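Local coordinates for protein putative sugar isomerase (Parabacteroides distasonis, PDB 3LMZ) that probably isomerises a sugar not yet identified, as a member of the xylose isomerase-like TIM-barrel family, at residues A23-V28 with K234-P239; C48-H53 with V80-M85; G202-R207 with A244-Y249. One frame throughout, in Å; residues are numbered along the deposited sequence.

How the contacts relate
From the N terminus, residues 23-28 leave strand 19-22 and meet 234-239, which follow strand 227-230; contact 1 thus closes the longest loop, joining two loops that follow paired parallel strands. Contact 2, between 48-53 and 80-85, lies wholly within that span and closes a short loop around a beta-alpha-beta unit. Contact 3 crosses contact 1, since 202-207 precede 234-239 and 244-249 come after; it closes a loop of 36 residues and joins the turn after strand 202-203 to helix 240-256. Gly24 packs on Lys50 and Phe52, joining contacts 1 and 2, and Lys234 forms a salt bridge with Glu204, joining contacts 1 and 3. Contacts 2 and 3 do not touch.

Contact 1: A23-V28 with K234-P239; sequences AGYTFV and KDMKDP
A bend at the last torsion of Met236 (chi3 80°), a selenomethionine in the crystal, turns its methyl CE toward Tyr25, whose CG stands anti to the backbone N (chi1 -173°), bringing the ring within range. The two side chains cross at about a right angle. CE lies over one face of the ring, 29° off the normal and 4.0 Å from the centroid. This CH-pi contact is displaced toward the CD2-CE2 side; Tyr25 CE2 to Met236 CE is 3.6 Å. The selenium follows at a slant, 4.7 Å from the centroid, giving a Met-aromatic contact in which the methyl supplies the closer approach.

The same methyl has other neighbours. Met236 CE comes within 3.1 Å of Tyr25 O, a carbonyl that also accepts a hydrogen bond from Val28 N. On a further side Val28 CG1 lies 3.9 Å from Met236 CE. Pro239, three residues on, brings CG to 4.3 Å from Thr26 O.

Polar linkage is left to one water, which donates to Thr26 O and to Met236 O, at 2.9 Å in each case. Met236 O also receives Asn29 ND2, while the hydroxyl of Thr26 is turned to Leu230 O at the end of strand 227-230 and Tyr232 N in the loop that follows. The contact thus joins the loops after two neighbouring parallel strands of the TIM barrel, 19-22 and 227-230, and the Tyr25 side chain lies about 4 Å from a bound citrate that may mark a pocket.

Chemically, one methyl serves the pi face of a tyrosine, a valine branch and a carbonyl oxygen. Being attached to selenium, it is probably slightly positive, which would suit both the ring face and the oxygen, while the shared water gives both Thr26 O and Met236 O a donor.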
loop_
_atom_site.group_PDB
_atom_site.type_symbol
_atom_site.label_atom_id
_atom_site.label_comp_id
_atom_site.label_asym_id
_atom_site.label_seq_id
_atom_site.Cartn_x
_atom_site.Cartn_y
_atom_site.Cartn_z
ATOM N N ALA A 23 3.386 15.330 2.302
ATOM C CA ALA A 23 4.400 16.366 2.372
ATOM C C ALA A 23 4.740 16.700 0.889
ATOM O O ALA A 23 4.854 15.781 0.049
ATOM C CB ALA A 23 5.664 15.795 3.146
ATOM N N GLY A 24 4.882 17.989 0.554
ATOM C CA GLY A 24 5.047 18.361 -0.841
ATOM C C GLY A 24 6.341 17.870 -1.491
ATOM O O GLY A 24 6.337 17.582 -2.717
ATOM N N TYR A 25 7.427 17.741 -0.742
ATOM C CA TYR A 25 8.692 17.276 -1.306
ATOM C C TYR A 25 8.583 15.899 -1.961
ATOM O O TYR A 25 9.348 15.562 -2.879
ATOM C CB TYR A 25 9.803 17.300 -0.265
ATOM C CG TYR A 25 11.171 17.003 -0.774
ATOM C CD1 TYR A 25 11.811 17.908 -1.605
ATOM C CD2 TYR A 25 11.854 15.865 -0.375
ATOM C CE1 TYR A 25 13.120 17.662 -2.041
ATOM C CE2 TYR A 25 13.157 15.637 -0.770
ATOM C CZ TYR A 25 13.755 16.558 -1.644
ATOM O OH TYR A 25 15.078 16.443 -2.091
ATOM N N THR A 26 7.621 15.089 -1.479
ATOM C CA THR A 26 7.374 13.808 -2.161
ATOM C C THR A 26 7.252 13.980 -3.686
ATOM O O THR A 26 7.655 13.109 -4.465
ATOM C CB THR A 26 6.136 13.167 -1.598
ATOM O OG1 THR A 26 6.368 12.862 -0.227
ATOM C CG2 THR A 26 5.753 11.886 -2.343
ATOM N N PHE A 27 6.612 15.112 -4.099
ATOM C CA PHE A 27 6.322 15.432 -5.485
ATOM C C PHE A 27 7.220 16.563 -5.996
ATOM O O PHE A 27 6.844 17.243 -6.948
ATOM C CB PHE A 27 4.826 15.779 -5.590
ATOM C CG PHE A 27 3.933 14.595 -5.414
ATOM C CD1 PHE A 27 3.690 13.726 -6.472
ATOM C CD2 PHE A 27 3.393 14.293 -4.174
ATOM C CE1 PHE A 27 2.891 12.605 -6.300
ATOM C CE2 PHE A 27 2.598 13.159 -4.022
ATOM C CZ PHE A 27 2.385 12.323 -5.066
ATOM N N VAL A 28 8.478 16.648 -5.560
ATOM C CA VAL A 28 9.376 17.696 -6.051
ATOM C C VAL A 28 9.577 17.633 -7.550
ATOM O O VAL A 28 9.784 18.667 -8.185
ATOM C CB VAL A 28 10.739 17.651 -5.321
ATOM C CG1 VAL A 28 11.524 16.329 -5.610
ATOM C CG2 VAL A 28 11.613 18.901 -5.646
ATOM N N LYS A 234 12.470 8.054 -1.793
ATOM C CA LYS A 234 13.049 6.955 -2.540
ATOM C C LYS A 234 12.452 6.993 -3.936
ATOM O O LYS A 234 11.282 7.378 -4.102
ATOM C CB LYS A 234 12.691 5.655 -1.844
ATOM C CG LYS A 234 13.019 4.375 -2.656
ATOM C CD LYS A 234 12.861 3.132 -1.857
ATOM C CE LYS A 234 13.136 1.832 -2.686
ATOM N NZ LYS A 234 13.124 0.635 -1.770
ATOM N N ASP A 235 13.209 6.651 -4.980
ATOM C CA ASP A 235 12.736 6.587 -6.346
ATOM C C ASP A 235 12.023 7.889 -6.787
ATOM O O ASP A 235 10.954 7.876 -7.377
ATOM C CB ASP A 235 11.790 5.406 -6.529
ATOM C CG ASP A 235 12.487 4.074 -6.364
ATOM O OD1 ASP A 235 13.708 3.944 -6.661
ATOM O OD2 ASP A 235 11.816 3.116 -5.929
HETATM N N MSE A 236 12.584 9.041 -6.398
HETATM C CA MSE A 236 11.856 10.294 -6.492
HETATM C C MSE A 236 11.551 10.736 -7.932
HETATM O O MSE A 236 10.681 11.580 -8.115
HETATM C CB MSE A 236 12.582 11.426 -5.734
HETATM C CG MSE A 236 12.769 11.117 -4.255
HETATM SE SE MSE A 236 13.235 12.642 -3.222
HETATM C CE MSE A 236 11.464 13.371 -3.066
ATOM N N LYS A 237 12.216 10.166 -8.946
ATOM C CA LYS A 237 11.833 10.405 -10.334
ATOM C C LYS A 237 10.648 9.549 -10.814
ATOM O O LYS A 237 10.094 9.809 -11.892
ATOM C CB LYS A 237 13.026 10.189 -11.264
ATOM C CG LYS A 237 14.127 11.155 -10.990
ATOM C CD LYS A 237 15.387 10.856 -11.832
ATOM C CE LYS A 237 16.288 9.816 -11.192
ATOM N NZ LYS A 237 17.296 10.462 -10.256
ATOM N N ASP A 238 10.291 8.508 -10.058
ATOM C CA ASP A 238 9.129 7.633 -10.354
ATOM C C ASP A 238 8.631 6.953 -9.078
ATOM O O ASP A 238 8.774 5.757 -8.926
ATOM C CB ASP A 238 9.482 6.617 -11.462
ATOM C CG ASP A 238 8.294 5.790 -11.915
ATOM O OD1 ASP A 238 7.152 6.148 -11.599
ATOM O OD2 ASP A 238 8.525 4.740 -12.578
ATOM N N PRO A 239 8.086 7.763 -8.154
ATOM C CA PRO A 239 7.867 7.281 -6.785
ATOM C C PRO A 239 6.496 6.608 -6.507
ATOM O O PRO A 239 6.179 6.205 -5.367
ATOM C CB PRO A 239 7.966 8.586 -5.992
ATOM C CG PRO A 239 7.350 9.633 -6.915
ATOM C CD PRO A 239 7.937 9.248 -8.250
HETATM O O HOH W 1 9.162 13.662 -6.871
#

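Contact 2: C48-H53 with V80-M85; sequences CIKDFH and VGPIYM. With CIT (citric acid), chain B.
Ile49 and Val80 form a parallel beta bridge, and the backbone of Ile49 meets that of Gly81 through a nearly straight bond: Gly81 N donates to Ile49 O at 2.8 Å (N-H...O 170°), with the donor tilted 32° from the carbonyl plane. A CA-H...O contact from Val80 reaches the same oxygen. With the backbone angles of Gly81, a side chain would press on the preceding carbonyl oxygen; a cis peptide follows, before Pro82.

The apolar part is small. Ile49 and Val80 occupy one face of the sheet, with Ile49 CB 4.1 Å from Val80 CG1.

Charged and polar groups gather beyond the bridge. Bends at chi2 and chi3 (both -66°) carry Lys50 CD past Gly81 O, and Lys50 NZ donates to Pro82 O at 2.7 Å, in the carbonyl plane. The same ammonium holds one carboxylate of a bound citrate: Lys50 NZ to CIT O4 is 2.9 Å, and the bond to O3 is weak. Tyr84 OH donates to CIT O5 at 2.6 Å, on another carboxylate. The citrate, probably from the crystallisation liquor, also bonds Glu231, His132, His134 and His166, so it may mark a pocket, consistent with a sugar site.

Helix 88-101 covers Ile49 and Val80 with Tyr97, and strand 105-110 flanks strand 76-85, completing three adjacent parallel strands of the barrel.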
loop_
_atom_site.group_PDB
_atom_site.type_symbol
_atom_site.label_atom_id
_atom_site.label_comp_id
_atom_site.label_asym_id
_atom_site.label_seq_id
_atom_site.Cartn_x
_atom_site.Cartn_y
_atom_site.Cartn_z
ATOM N N CYS A 48 0.684 19.490 2.326
ATOM C CA CYS A 48 1.507 20.569 2.809
ATOM C C CYS A 48 2.090 21.293 1.588
ATOM O O CYS A 48 2.638 20.652 0.681
ATOM C CB CYS A 48 2.597 20.067 3.745
ATOM S SG CYS A 48 3.315 21.433 4.739
ATOM N N ILE A 49 1.952 22.639 1.537
ATOM C CA ILE A 49 2.176 23.388 0.311
ATOM C C ILE A 49 3.635 23.809 0.176
ATOM O O ILE A 49 4.126 24.579 1.037
ATOM C CB ILE A 49 1.285 24.676 0.308
ATOM C CG1 ILE A 49 -0.206 24.327 0.504
ATOM C CG2 ILE A 49 1.524 25.501 -0.998
ATOM C CD1 ILE A 49 -1.086 25.588 0.751
ATOM N N LYS A 50 4.257 23.459 -0.968
ATOM C CA LYS A 50 5.622 23.812 -1.307
ATOM C C LYS A 50 5.684 24.883 -2.391
ATOM O O LYS A 50 4.772 25.002 -3.195
ATOM C CB LYS A 50 6.423 22.574 -1.719
ATOM C CG LYS A 50 6.910 21.706 -0.575
ATOM C CD LYS A 50 7.910 22.292 0.335
ATOM C CE LYS A 50 9.246 22.562 -0.319
ATOM N NZ LYS A 50 10.258 22.993 0.656
ATOM N N ASP A 51 6.764 25.656 -2.331
ATOM C CA ASP A 51 6.974 26.751 -3.254
ATOM C C ASP A 51 7.003 26.341 -4.725
ATOM O O ASP A 51 6.597 27.107 -5.597
ATOM C CB ASP A 51 8.220 27.567 -2.883
ATOM C CG ASP A 51 9.548 26.749 -2.866
ATOM O OD1 ASP A 51 9.529 25.525 -3.049
ATOM O OD2 ASP A 51 10.598 27.397 -2.617
ATOM N N PHE A 52 7.443 25.103 -5.018
ATOM C CA PHE A 52 7.419 24.605 -6.412
ATOM C C PHE A 52 6.031 24.296 -6.974
ATOM O O PHE A 52 5.846 24.093 -8.194
ATOM C CB PHE A 52 8.417 23.433 -6.581
ATOM C CG PHE A 52 8.297 22.354 -5.546
ATOM C CD1 PHE A 52 7.261 21.443 -5.606
ATOM C CD2 PHE A 52 9.324 22.137 -4.609
ATOM C CE1 PHE A 52 7.173 20.436 -4.687
ATOM C CE2 PHE A 52 9.197 21.131 -3.722
ATOM C CZ PHE A 52 8.159 20.274 -3.768
ATOM N N HIS A 53 5.043 24.261 -6.093
ATOM C CA HIS A 53 3.640 24.221 -6.465
ATOM C C HIS A 53 2.900 25.582 -6.338
ATOM O O HIS A 53 2.038 25.908 -7.181
ATOM C CB HIS A 53 2.913 23.144 -5.666
ATOM C CG HIS A 53 3.325 21.769 -6.004
ATOM N ND1 HIS A 53 3.261 20.736 -5.098
ATOM C CD2 HIS A 53 3.843 21.255 -7.146
ATOM C CE1 HIS A 53 3.687 19.621 -5.684
ATOM N NE2 HIS A 53 4.053 19.907 -6.924
ATOM N N VAL A 80 2.011 25.525 5.049
ATOM C CA VAL A 80 3.050 25.834 4.046
ATOM C C VAL A 80 4.437 25.406 4.540
ATOM O O VAL A 80 4.742 25.579 5.758
ATOM C CB VAL A 80 3.099 27.350 3.653
ATOM C CG1 VAL A 80 1.798 27.780 2.873
ATOM C CG2 VAL A 80 3.316 28.276 4.871
ATOM N N GLY A 81 5.230 24.846 3.613
ATOM C CA GLY A 81 6.638 24.526 3.883
ATOM C C GLY A 81 6.957 23.068 3.754
ATOM O O GLY A 81 6.127 22.302 3.298
ATOM N N PRO A 82 8.145 22.659 4.195
ATOM C CA PRO A 82 9.142 23.519 4.823
ATOM C C PRO A 82 9.637 24.707 3.999
ATOM O O PRO A 82 9.890 24.607 2.819
ATOM C CB PRO A 82 10.316 22.575 5.077
ATOM C CG PRO A 82 9.700 21.164 5.124
ATOM C CD PRO A 82 8.476 21.224 4.261
ATOM N N ILE A 83 9.802 25.835 4.668
ATOM C CA ILE A 83 10.380 27.055 4.114
ATOM C C ILE A 83 11.654 27.360 4.911
ATOM O O ILE A 83 11.578 27.578 6.119
ATOM C CB ILE A 83 9.421 28.282 4.205
ATOM C CG1 ILE A 83 8.080 28.011 3.485
ATOM C CG2 ILE A 83 10.140 29.528 3.630
ATOM C CD1 ILE A 83 7.001 29.043 3.706
ATOM N N TYR A 84 12.801 27.345 4.258
ATOM C CA TYR A 84 14.065 27.670 4.878
ATOM C C TYR A 84 14.115 29.205 5.022
ATOM O O TYR A 84 13.720 29.930 4.069
ATOM C CB TYR A 84 15.233 27.192 4.041
ATOM C CG TYR A 84 15.488 25.704 4.151
ATOM C CD1 TYR A 84 14.592 24.758 3.686
ATOM C CD2 TYR A 84 16.615 25.236 4.806
ATOM C CE1 TYR A 84 14.851 23.383 3.852
ATOM C CE2 TYR A 84 16.887 23.872 4.952
ATOM C CZ TYR A 84 16.022 22.954 4.441
ATOM O OH TYR A 84 16.289 21.574 4.562
HETATM N N MSE A 85 14.582 29.680 6.166
HETATM C CA MSE A 85 14.603 31.108 6.482
HETATM C C MSE A 85 15.952 31.506 7.063
HETATM O O MSE A 85 16.267 31.082 8.163
HETATM C CB MSE A 85 13.473 31.470 7.442
HETATM C CG MSE A 85 12.152 31.027 6.924
HETATM SE SE MSE A 85 10.644 31.347 8.156
HETATM C CE MSE A 85 9.534 29.942 7.472
HETATM C C1 CIT B . 13.961 16.396 4.240
HETATM O O1 CIT B . 13.952 15.134 4.286
HETATM O O2 CIT B . 14.421 17.026 5.238
HETATM C C2 CIT B . 13.481 17.139 2.999
HETATM C C3 CIT B . 12.769 18.448 3.307
HETATM O O7 CIT B . 11.564 18.316 4.093
HETATM C C4 CIT B . 12.406 18.959 1.909
HETATM C C5 CIT B . 11.605 20.214 1.916
HETATM O O3 CIT B . 10.383 20.162 1.765
HETATM O O4 CIT B . 12.180 21.316 2.107
HETATM C C6 CIT B . 13.650 19.506 4.005
HETATM O O5 CIT B . 14.785 19.774 3.497
HETATM O O6 CIT B . 13.226 20.038 5.104
HETATM O O HOH W 2 7.991 25.860 0.247
#

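Contact 3: G202-R207 with A244-Y249; sequences GIEIGR and AESIGY
Arg207 grips Glu245 side-on, one nitrogen to each carboxylate oxygen. Arg207 NH2 donates to Glu245 OE1 at 2.8 Å, meeting the syn lone pair of OE1; Arg207 NE donates to Glu245 OE2 at 3.1 Å, with OE2 in the guanidinium plane but NE 33° out of the carboxylate plane. The two flat groups are turned 39° apart, so the pair is twisted, and a second bond from NH2 to OE2 is weak. Nearby, Ile205 N donates to Ser246 OG at 3.0 Å, nearly straight. Gly206 CA sits over the centre of one face of the Tyr249 ring, 3.5 Å from its centroid, a CH-pi contact so close that any side chain at Gly206 would clash with the ring. Ile205 CB rests 3.7 Å from Ser246 CB.

The next shell fixes these groups. Glu245, its CG anti to the backbone N (chi1 179°), extends straight to Arg207. Glu204 lays its carboxyl carbon over one face of the guanidinium and bonds Lys234, which probably eases its closeness to Glu245. A water joins Ile205 O to Glu245 OE2, Ser246 OG also bonds Gly242 O, and Asp192 OD2 accepts from Gly206 N. A smaller, neutral alanine in place of Arg207 would probably leave Glu245 without its two-pronged mate and Glu204 to rely on Lys234.

The second subunit grips the same side chains: its Lys251 meets Glu245, its Asp255 Tyr249 OH, and its Arg41 carbonyl Arg207. The type II turn from Glu204 to Arg207, seated on helix 240-256, is thus a loop-helix joint at the dimer interface, where the last helix of a TIM barrel packs outside the strands.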
loop_
_atom_site.group_PDB
_atom_site.type_symbol
_atom_site.label_atom_id
_atom_site.label_comp_id
_atom_site.label_asym_id
_atom_site.label_seq_id
_atom_site.Cartn_x
_atom_site.Cartn_y
_atom_site.Cartn_z
ATOM N N GLY A 202 15.951 5.732 2.905
ATOM C CA GLY A 202 14.516 5.667 2.823
ATOM C C GLY A 202 14.073 4.376 2.201
ATOM O O GLY A 202 14.721 3.828 1.315
ATOM N N ILE A 203 12.890 3.942 2.617
ATOM C CA ILE A 203 12.290 2.717 2.108
ATOM C C ILE A 203 10.780 2.802 2.297
ATOM O O ILE A 203 10.314 3.564 3.119
ATOM C CB ILE A 203 12.917 1.451 2.773
ATOM C CG1 ILE A 203 12.606 0.166 1.989
ATOM C CG2 ILE A 203 12.548 1.330 4.282
ATOM C CD1 ILE A 203 13.436 -1.029 2.449
ATOM N N GLU A 204 10.050 1.935 1.623
ATOM C CA GLU A 204 8.591 1.880 1.692
ATOM C C GLU A 204 8.194 1.625 3.142
ATOM O O GLU A 204 8.795 0.795 3.793
ATOM C CB GLU A 204 8.087 0.743 0.788
ATOM C CG GLU A 204 8.283 1.008 -0.667
ATOM C CD GLU A 204 9.624 0.556 -1.243
ATOM O OE1 GLU A 204 10.637 0.380 -0.521
ATOM O OE2 GLU A 204 9.716 0.384 -2.507
ATOM N N ILE A 205 7.115 2.282 3.599
ATOM C CA ILE A 205 6.622 2.114 4.944
ATOM C C ILE A 205 6.252 0.661 5.151
ATOM O O ILE A 205 5.558 0.030 4.323
ATOM C CB ILE A 205 5.417 3.039 5.240
ATOM C CG1 ILE A 205 5.938 4.480 5.360
ATOM C CG2 ILE A 205 4.648 2.553 6.488
ATOM C CD1 ILE A 205 4.874 5.498 5.699
ATOM N N GLY A 206 6.766 0.110 6.252
ATOM C CA GLY A 206 6.576 -1.287 6.597
ATOM C C GLY A 206 7.799 -2.150 6.347
ATOM O O GLY A 206 7.959 -3.189 7.007
ATOM N N ARG A 207 8.619 -1.748 5.375
ATOM C CA ARG A 207 9.846 -2.477 5.015
ATOM C C ARG A 207 11.028 -2.135 5.902
ATOM O O ARG A 207 12.038 -2.831 5.858
ATOM C CB ARG A 207 10.230 -2.259 3.554
ATOM C CG ARG A 207 9.213 -2.705 2.603
ATOM C CD ARG A 207 9.775 -2.696 1.198
ATOM N NE ARG A 207 8.816 -2.813 0.099
ATOM C CZ ARG A 207 9.155 -3.028 -1.148
ATOM N NH1 ARG A 207 10.417 -3.302 -1.464
ATOM N NH2 ARG A 207 8.222 -3.055 -2.035
ATOM N N ALA A 244 2.321 4.612 -2.934
ATOM C CA ALA A 244 1.020 3.889 -2.740
ATOM C C ALA A 244 1.146 2.701 -1.814
ATOM O O ALA A 244 0.332 2.535 -0.922
ATOM C CB ALA A 244 0.483 3.437 -4.118
ATOM N N GLU A 245 2.267 1.959 -1.923
ATOM C CA GLU A 245 2.492 0.868 -0.977
ATOM C C GLU A 245 2.622 1.405 0.438
ATOM O O GLU A 245 2.061 0.864 1.385
ATOM C CB GLU A 245 3.777 0.095 -1.308
ATOM C CG GLU A 245 4.073 -1.054 -0.339
ATOM C CD GLU A 245 5.333 -1.856 -0.657
ATOM O OE1 GLU A 245 5.798 -1.764 -1.837
ATOM O OE2 GLU A 245 5.765 -2.594 0.253
ATOM N N SER A 246 3.356 2.518 0.610
ATOM C CA SER A 246 3.560 3.067 1.928
ATOM C C SER A 246 2.226 3.529 2.545
ATOM O O SER A 246 1.982 3.336 3.764
ATOM C CB SER A 246 4.479 4.272 1.841
ATOM O OG SER A 246 5.805 3.979 1.454
ATOM N N ILE A 247 1.356 4.150 1.746
ATOM C CA ILE A 247 0.054 4.605 2.177
ATOM C C ILE A 247 -0.816 3.406 2.573
ATOM O O ILE A 247 -1.524 3.426 3.607
ATOM C CB ILE A 247 -0.592 5.533 1.105
ATOM C CG1 ILE A 247 0.147 6.877 1.030
ATOM C CG2 ILE A 247 -2.090 5.661 1.374
ATOM C CD1 ILE A 247 0.181 7.720 2.307
ATOM N N GLY A 248 -0.817 2.366 1.760
ATOM C CA GLY A 248 -1.564 1.172 2.129
ATOM C C GLY A 248 -1.153 0.554 3.435
ATOM O O GLY A 248 -1.964 0.208 4.238
ATOM N N TYR A 249 0.159 0.416 3.632
ATOM C CA TYR A 249 0.681 -0.154 4.846
ATOM C C TYR A 249 0.236 0.742 6.027
ATOM O O TYR A 249 -0.262 0.308 7.063
ATOM C CB TYR A 249 2.170 -0.333 4.805
ATOM C CG TYR A 249 2.728 -1.317 5.825
ATOM C CD1 TYR A 249 2.881 -0.961 7.131
ATOM C CD2 TYR A 249 3.077 -2.622 5.444
ATOM C CE1 TYR A 249 3.340 -1.911 8.090
ATOM C CE2 TYR A 249 3.531 -3.533 6.355
ATOM C CZ TYR A 249 3.654 -3.184 7.673
ATOM O OH TYR A 249 4.094 -4.116 8.578
HETATM O O HOH W 3 5.301 -2.515 2.940
#